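Local coordinates for EF0056 (Enterococcus faecalis, PDB 6ORI), which is of unknown function but, as an enterococcal surface protein with immunoglobulin-like architecture, probably contributes to biofilm formation, at residues F19-P23 / Y167-L171. Sequence-based numbering, arbitrary orientation.
Sequences FQENP and YRIYL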
ATOM      1  N   PHE A  19       3.277  10.735  12.931  1.00 19.02           N
ATOM      2  CA  PHE A  19       3.670  10.012  14.142  1.00 22.58           C
ATOM      3  C   PHE A  19       3.738   8.511  13.901  1.00 17.08           C
ATOM      4  O   PHE A  19       2.732   7.857  13.614  1.00 21.43           O
ATOM      5  CB  PHE A  19       2.732  10.347  15.305  1.00 25.47           C
ATOM      6  CG  PHE A  19       2.771  11.798  15.710  1.00 33.56           C
ATOM      7  CD1 PHE A  19       3.924  12.349  16.248  1.00 34.73           C
ATOM      8  CD2 PHE A  19       1.658  12.608  15.552  1.00 43.63           C
ATOM      9  CE1 PHE A  19       3.968  13.684  16.617  1.00 46.01           C
ATOM     10  CE2 PHE A  19       1.696  13.944  15.919  1.00 42.70           C
ATOM     11  CZ  PHE A  19       2.853  14.480  16.452  1.00 34.57           C
ATOM     12  N   GLN A  20       4.950   7.981  14.016  1.00 16.47           N
ATOM     13  CA  GLN A  20       5.228   6.584  13.724  1.00 15.85           C
ATOM     14  C   GLN A  20       6.675   6.293  14.084  1.00 19.56           C
ATOM     15  O   GLN A  20       7.463   7.202  14.358  1.00 20.25           O
ATOM     16  CB  GLN A  20       5.004   6.284  12.243  1.00 15.94           C
ATOM     17  CG  GLN A  20       5.986   6.993  11.297  1.00 15.84           C
ATOM     18  CD  GLN A  20       5.790   6.580   9.865  1.00 19.18           C
ATOM     19  OE1 GLN A  20       4.662   6.399   9.423  1.00 16.13           O
ATOM     20  NE2 GLN A  20       6.887   6.412   9.133  1.00 17.56           N
ATOM     21  N   GLU A  21       7.026   5.016  14.074  1.00 16.54           N
ATOM     22  CA  GLU A  21       8.402   4.605  14.311  1.00 16.94           C
ATOM     23  C   GLU A  21       9.278   4.884  13.092  1.00 16.55           C
ATOM     24  O   GLU A  21       8.992   4.406  11.994  1.00 15.78           O
ATOM     25  CB  GLU A  21       8.452   3.107  14.641  1.00 14.16           C
ATOM     26  CG  GLU A  21       7.746   2.738  15.946  1.00 25.62           C
ATOM     27  CD  GLU A  21       8.042   1.314  16.448  1.00 24.62           C
ATOM     28  OE1 GLU A  21       7.969   0.320  15.676  1.00 15.93           O
ATOM     29  OE2 GLU A  21       8.341   1.185  17.656  1.00 24.90           O
ATOM     30  N   ASN A  22      10.344   5.661  13.294  1.00 18.89           N
ATOM     31  CA  ASN A  22      11.346   5.925  12.253  1.00 17.92           C
ATOM     32  C   ASN A  22      12.748   5.660  12.793  1.00 19.19           C
ATOM     33  O   ASN A  22      13.558   6.580  12.876  1.00 20.74           O
ATOM     34  CB  ASN A  22      11.245   7.374  11.756  1.00 18.62           C
ATOM     35  CG  ASN A  22       9.920   7.664  11.073  1.00 24.98           C
ATOM     36  OD1 ASN A  22       9.489   6.921  10.190  1.00 22.36           O
ATOM     37  ND2 ASN A  22       9.266   8.750  11.480  1.00 30.07           N
ATOM     38  N   PRO A  23      13.025   4.409  13.187  1.00 18.04           N
ATOM     39  CA  PRO A  23      14.312   4.036  13.791  1.00 17.06           C
ATOM     40  C   PRO A  23      15.463   3.913  12.796  1.00 15.29           C
ATOM     41  O   PRO A  23      16.613   3.834  13.231  1.00 23.12           O
ATOM     42  CB  PRO A  23      14.021   2.666  14.386  1.00 19.53           C
ATOM     43  CG  PRO A  23      12.989   2.092  13.472  1.00 18.20           C
ATOM     44  CD  PRO A  23      12.123   3.249  13.062  1.00 15.85           C
ATOM     45  N   TYR A 167      -3.675   2.921   8.570  1.00  5.68           N
ATOM     46  CA  TYR A 167      -2.962   1.775   9.120  1.00  6.38           C
ATOM     47  C   TYR A 167      -1.580   1.731   8.481  1.00  5.99           C
ATOM     48  O   TYR A 167      -1.385   2.244   7.379  1.00  6.79           O
ATOM     49  CB  TYR A 167      -3.706   0.472   8.876  1.00  6.46           C
ATOM     50  CG  TYR A 167      -4.017   0.145   7.441  1.00  8.21           C
ATOM     51  CD1 TYR A 167      -3.055  -0.368   6.584  1.00 10.73           C
ATOM     52  CD2 TYR A 167      -5.302   0.309   6.955  1.00  8.38           C
ATOM     53  CE1 TYR A 167      -3.383  -0.669   5.255  1.00  9.96           C
ATOM     54  CE2 TYR A 167      -5.637  -0.006   5.661  1.00 10.17           C
ATOM     55  CZ  TYR A 167      -4.684  -0.499   4.826  1.00 10.75           C
ATOM     56  OH  TYR A 167      -5.061  -0.800   3.533  1.00 15.88           O
ATOM     57  N   ARG A 168      -0.617   1.148   9.188  1.00  6.76           N
ATOM     58  CA  ARG A 168       0.710   0.876   8.640  1.00  5.77           C
ATOM     59  C   ARG A 168       1.146  -0.500   9.093  1.00  5.86           C
ATOM     60  O   ARG A 168       1.130  -0.786  10.295  1.00  6.63           O
ATOM     61  CB  ARG A 168       1.714   1.934   9.106  1.00  7.81           C
ATOM     62  CG  ARG A 168       3.165   1.699   8.641  1.00  6.71           C
ATOM     63  CD  ARG A 168       4.155   2.543   9.437  1.00 12.36           C
ATOM     64  NE  ARG A 168       5.453   2.656   8.789  1.00 11.73           N
ATOM     65  CZ  ARG A 168       6.588   2.970   9.405  1.00 12.73           C
ATOM     66  NH1 ARG A 168       6.635   3.171  10.713  1.00 13.22           N
ATOM     67  NH2 ARG A 168       7.694   3.081   8.687  1.00 14.27           N
ATOM     68  N   ILE A 169       1.533  -1.367   8.164  1.00  4.39           N
ATOM     69  CA  ILE A 169       2.112  -2.653   8.496  1.00  3.47           C
ATOM     70  C   ILE A 169       3.564  -2.679   8.022  1.00  4.35           C
ATOM     71  O   ILE A 169       3.897  -2.138   6.961  1.00  4.55           O
ATOM     72  CB  ILE A 169       1.265  -3.810   7.931  1.00  4.95           C
ATOM     73  CG1 ILE A 169       1.681  -5.139   8.574  1.00  5.04           C
ATOM     74  CG2 ILE A 169       1.341  -3.853   6.407  1.00  5.71           C
ATOM     75  CD1 ILE A 169       0.757  -6.293   8.255  1.00  8.83           C
ATOM     76  N   TYR A 170       4.449  -3.229   8.838  1.00  4.58           N
ATOM     77  CA  TYR A 170       5.864  -3.207   8.515  1.00  4.45           C
ATOM     78  C   TYR A 170       6.592  -4.317   9.236  1.00  3.68           C
ATOM     79  O   TYR A 170       6.047  -4.950  10.126  1.00  5.21           O
ATOM     80  CB  TYR A 170       6.488  -1.835   8.819  1.00  4.60           C
ATOM     81  CG  TYR A 170       6.353  -1.311  10.236  1.00  5.42           C
ATOM     82  CD1 TYR A 170       5.140  -0.793  10.700  1.00  5.80           C
ATOM     83  CD2 TYR A 170       7.448  -1.253  11.086  1.00  6.57           C
ATOM     84  CE1 TYR A 170       5.030  -0.280  11.991  1.00  6.42           C
ATOM     85  CE2 TYR A 170       7.335  -0.742  12.372  1.00  6.25           C
ATOM     86  CZ  TYR A 170       6.118  -0.250  12.798  1.00  7.38           C
ATOM     87  OH  TYR A 170       5.959   0.288  14.053  1.00 11.23           O
ATOM     88  N   LEU A 171       7.819  -4.579   8.809  1.00  5.14           N
ATOM     89  CA  LEU A 171       8.635  -5.641   9.365  1.00  5.16           C
ATOM     90  C   LEU A 171       9.861  -5.064  10.038  1.00  5.34           C
ATOM     91  O   LEU A 171      10.545  -4.230   9.436  1.00  6.29           O
ATOM     92  CB  LEU A 171       9.049  -6.559   8.230  1.00  6.27           C
ATOM     93  CG  LEU A 171       9.845  -7.790   8.610  1.00  7.12           C
ATOM     94  CD1 LEU A 171       8.984  -8.725   9.424  1.00  7.73           C
ATOM     95  CD2 LEU A 171      10.364  -8.479   7.350  1.00  7.55           C
TER
HETATM   96  O   HOH W   1       5.143   2.957  13.188  1.00 13.72           O
HETATM   97  O   HOH W   2      10.282   4.556   8.979  1.00 18.64           O
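Arg168 reaches from strand 166-173 to the backbone of Glu21, and Tyr170, two residues further on, takes hold of the same residue's carboxylate. The arginine NH1 donates to Glu21 O over 3.0 Å, a nearly straight bond (163°) that lies in the carbonyl plane on a lone pair and comes close to the guanidinium plane. With CG anti to the backbone N (chi1 177°) and the chain extended as far as NE, the guanidinium is carried well off the strand toward the loop. Across one of its faces lies the Gln20 amide, the two planes only 11° apart and offset; Gln20 NE2 and Arg168 NH2, both donors, sit 3.5 Å apart in this stack without bonding. The Tyr170 ring is on the opposite face, with Arg168 NH1 about 4.0 Å above the plane of that ring, over its centre. Tyr170 OH donates to Glu21 OE1 at 2.6 Å, meeting that oxygen from above the carboxylate plane, while OE1 approaches the ring at its edge. The loop, which precedes strand 31-38, lies against the side of strand 166-173 from which Arg168 and Tyr170 project, while Ile169 and Leu171 point to the other side and pack on strand 31-38 of the same curled antiparallel sheet in this immunoglobulin-like region. One water ties the parts together, accepting from Glu21 N and Arg168 NH1 and donating to Tyr170 OH; a second accepts from Arg168 NH2 and donates to Asn22 OD1. Asn22 OD1 also accepts from Gln20 NE2 in an almost linear bond of 2.9 Å, which fixes the stacked amide's rotation together with Asn17, bonded to Gln20 OE1. The neighbouring strands add charged partners: Glu185 of strand 184-189 forms a salt bridge with Arg168 NH2, and Arg71 of strand 68-74 one with Glu21 OE1, so this carboxylate oxygen is shared between Arg71 and the tyrosine hydroxyl.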